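Peptidase, M20/M25/M40 family (Staphylococcus aureus, PDB 4EWT) is a putative dinuclear manganese amidohydrolase of the M20 peptidase family that probably cleaves the amide bond of N-acylated amino acids. Local coordinates at residues 45-50 and 115-120. Numbering follows the deposited sequence.
Sequences KGKDVE and LAETLA
In the metal-binding α/β domain of this M20-family hydrolase, the loop between helix 34-43 and edge strand 50-52 packs against the C-terminal part of helix 105-120, with K47 and A120 meeting the opposite segment through a salt bridge and an apolar touch respectively. The pairing is close but small: the CA atoms of D48 and A120 are 6.2 Å apart, and 197 Å² is buried over both sides. K47 NZ donates to E117 OE2 at 2.7 Å, arriving from above the carboxylate, 36° out of its plane. The lysine's CG, set beside the backbone N (chi1 -68°), and an extended chain beyond it bring the aliphatic part alongside the glutamate, K47 CD lying 4.0 Å from E117 CG. E117 answers with CG anti to its own N (chi1 170°) and an extended chain that carries the carboxylate out to the ammonium group. That carboxylate is shared: K12 binds OE1 and K15 binds OE2, while F43 gives K47 a cation-pi partner. Three lysines around one acid would be expected to favour its charged form.

Three residues further along, at A120, the contact becomes apolar. D48 is the centre of an inverse gamma turn, closed by a weak bond from V49 N to K47 O (3.0 Å), and its carboxylate forms a salt bridge with K123. V49, which also touches I64 of the neighbouring strand 60-65, rests CG1 3.9 Å from A120 CB; the same CB lies 4.1 Å from D48 O.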
ATOM      1  N   LYS A  45      42.733 -35.956 -26.745  1.00 42.03           N
ATOM      2  CA  LYS A  45      43.732 -36.372 -27.734  1.00 44.78           C
ATOM      3  C   LYS A  45      44.475 -37.581 -27.228  1.00 43.87           C
ATOM      4  O   LYS A  45      44.915 -37.601 -26.115  1.00 42.47           O
ATOM      5  CB  LYS A  45      44.729 -35.266 -28.030  1.00 47.40           C
ATOM      6  CG  LYS A  45      44.166 -34.004 -28.585  1.00 49.92           C
ATOM      7  CD  LYS A  45      43.545 -34.178 -29.904  1.00 52.84           C
ATOM      8  CE  LYS A  45      43.711 -32.930 -30.702  1.00 57.12           C
ATOM      9  NZ  LYS A  45      42.876 -32.917 -31.908  1.00 59.50           N
ATOM     10  N   GLY A  46      44.562 -38.599 -28.064  1.00 44.90           N
ATOM     11  CA  GLY A  46      45.251 -39.848 -27.715  1.00 44.80           C
ATOM     12  C   GLY A  46      44.379 -40.835 -26.967  1.00 43.06           C
ATOM     13  O   GLY A  46      44.833 -41.921 -26.608  1.00 42.70           O
ATOM     14  N   LYS A  47      43.124 -40.448 -26.735  1.00 42.04           N
ATOM     15  CA  LYS A  47      42.158 -41.293 -26.033  1.00 40.83           C
ATOM     16  C   LYS A  47      41.084 -41.815 -26.978  1.00 41.23           C
ATOM     17  O   LYS A  47      40.756 -41.166 -27.971  1.00 42.29           O
ATOM     18  CB  LYS A  47      41.594 -40.554 -24.816  1.00 39.20           C
ATOM     19  CG  LYS A  47      42.698 -40.368 -23.785  1.00 40.33           C
ATOM     20  CD  LYS A  47      42.369 -39.447 -22.642  1.00 40.72           C
ATOM     21  CE  LYS A  47      43.695 -38.977 -22.061  1.00 42.74           C
ATOM     22  NZ  LYS A  47      43.555 -37.978 -20.995  1.00 43.16           N
ATOM     23  N   ASP A  48      40.571 -43.007 -26.685  1.00 41.25           N
ATOM     24  CA  ASP A  48      39.698 -43.732 -27.614  1.00 42.97           C
ATOM     25  C   ASP A  48      38.239 -43.316 -27.470  1.00 42.50           C
ATOM     26  O   ASP A  48      37.411 -44.068 -26.963  1.00 41.99           O
ATOM     27  CB  ASP A  48      39.867 -45.250 -27.439  1.00 43.46           C
ATOM     28  CG  ASP A  48      39.075 -46.068 -28.461  1.00 45.74           C
ATOM     29  OD1 ASP A  48      38.781 -45.576 -29.579  1.00 45.68           O
ATOM     30  OD2 ASP A  48      38.750 -47.227 -28.133  1.00 47.99           O
ATOM     31  N   VAL A  49      37.945 -42.098 -27.915  1.00 43.44           N
ATOM     32  CA  VAL A  49      36.584 -41.554 -27.929  1.00 43.51           C
ATOM     33  C   VAL A  49      36.349 -40.791 -29.237  1.00 46.23           C
ATOM     34  O   VAL A  49      37.306 -40.436 -29.922  1.00 47.89           O
ATOM     35  CB  VAL A  49      36.336 -40.599 -26.728  1.00 41.23           C
ATOM     36  CG1 VAL A  49      36.498 -41.332 -25.395  1.00 39.35           C
ATOM     37  CG2 VAL A  49      37.254 -39.374 -26.790  1.00 40.95           C
ATOM     38  N   GLU A  50      35.099 -40.544 -29.587  1.00 47.84           N
ATOM     39  CA  GLU A  50      34.814 -39.607 -30.653  1.00 50.68           C
ATOM     40  C   GLU A  50      34.514 -38.237 -30.107  1.00 49.77           C
ATOM     41  O   GLU A  50      33.622 -38.070 -29.349  1.00 48.51           O
ATOM     42  CB  GLU A  50      33.685 -40.045 -31.566  1.00 53.01           C
ATOM     43  CG  GLU A  50      33.337 -41.504 -31.617  1.00 54.81           C
ATOM     44  CD  GLU A  50      31.960 -41.729 -32.234  1.00 58.70           C
ATOM     45  OE1 GLU A  50      31.386 -40.780 -32.793  1.00 60.11           O
ATOM     46  OE2 GLU A  50      31.438 -42.844 -32.140  1.00 60.75           O
ATOM     47  N   LEU A 115      36.823 -39.157 -15.418  1.00 27.20           N
ATOM     48  CA  LEU A 115      35.867 -40.250 -15.494  1.00 26.95           C
ATOM     49  C   LEU A 115      35.704 -40.743 -16.931  1.00 26.71           C
ATOM     50  O   LEU A 115      35.611 -41.945 -17.166  1.00 27.32           O
ATOM     51  CB  LEU A 115      34.516 -39.835 -14.925  1.00 26.49           C
ATOM     52  CG  LEU A 115      33.361 -40.833 -15.116  1.00 26.17           C
ATOM     53  CD1 LEU A 115      33.629 -42.154 -14.414  1.00 26.59           C
ATOM     54  CD2 LEU A 115      32.062 -40.223 -14.616  1.00 24.89           C
ATOM     55  N   ALA A 116      35.656 -39.810 -17.880  1.00 26.36           N
ATOM     56  CA  ALA A 116      35.456 -40.157 -19.284  1.00 26.84           C
ATOM     57  C   ALA A 116      36.626 -40.981 -19.825  1.00 27.95           C
ATOM     58  O   ALA A 116      36.418 -41.999 -20.491  1.00 28.70           O
ATOM     59  CB  ALA A 116      35.241 -38.908 -20.118  1.00 26.20           C
ATOM     60  N   GLU A 117      37.843 -40.536 -19.517  1.00 28.49           N
ATOM     61  CA  GLU A 117      39.072 -41.279 -19.808  1.00 29.86           C
ATOM     62  C   GLU A 117      38.983 -42.696 -19.256  1.00 30.10           C
ATOM     63  O   GLU A 117      39.300 -43.673 -19.955  1.00 30.27           O
ATOM     64  CB  GLU A 117      40.276 -40.549 -19.199  1.00 30.46           C
ATOM     65  CG  GLU A 117      41.589 -41.349 -19.229  1.00 34.04           C
ATOM     66  CD  GLU A 117      42.725 -40.637 -18.509  1.00 38.46           C
ATOM     67  OE1 GLU A 117      43.402 -41.273 -17.677  1.00 41.80           O
ATOM     68  OE2 GLU A 117      42.939 -39.439 -18.766  1.00 40.33           O
ATOM     69  N   THR A 118      38.529 -42.797 -18.007  1.00 29.90           N
ATOM     70  CA  THR A 118      38.415 -44.079 -17.316  1.00 31.01           C
ATOM     71  C   THR A 118      37.363 -44.988 -17.954  1.00 30.97           C
ATOM     72  O   THR A 118      37.642 -46.152 -18.213  1.00 32.23           O
ATOM     73  CB  THR A 118      38.121 -43.887 -15.823  1.00 31.42           C
ATOM     74  OG1 THR A 118      39.114 -43.024 -15.257  1.00 32.78           O
ATOM     75  CG2 THR A 118      38.147 -45.218 -15.096  1.00 33.26           C
ATOM     76  N   LEU A 119      36.172 -44.456 -18.229  1.00 30.02           N
ATOM     77  CA  LEU A 119      35.127 -45.238 -18.898  1.00 30.35           C
ATOM     78  C   LEU A 119      35.572 -45.699 -20.285  1.00 31.14           C
ATOM     79  O   LEU A 119      35.171 -46.767 -20.741  1.00 31.99           O
ATOM     80  CB  LEU A 119      33.804 -44.457 -18.989  1.00 29.40           C
ATOM     81  CG  LEU A 119      33.039 -44.155 -17.690  1.00 29.39           C
ATOM     82  CD1 LEU A 119      31.860 -43.229 -17.947  1.00 27.72           C
ATOM     83  CD2 LEU A 119      32.565 -45.448 -16.998  1.00 29.94           C
ATOM     84  N   ALA A 120      36.416 -44.898 -20.939  1.00 31.29           N
ATOM     85  CA  ALA A 120      36.954 -45.226 -22.263  1.00 32.52           C
ATOM     86  C   ALA A 120      37.883 -46.447 -22.269  1.00 34.36           C
ATOM     87  O   ALA A 120      38.033 -47.109 -23.304  1.00 35.07           O
ATOM     88  CB  ALA A 120      37.668 -44.022 -22.866  1.00 32.47           C
TER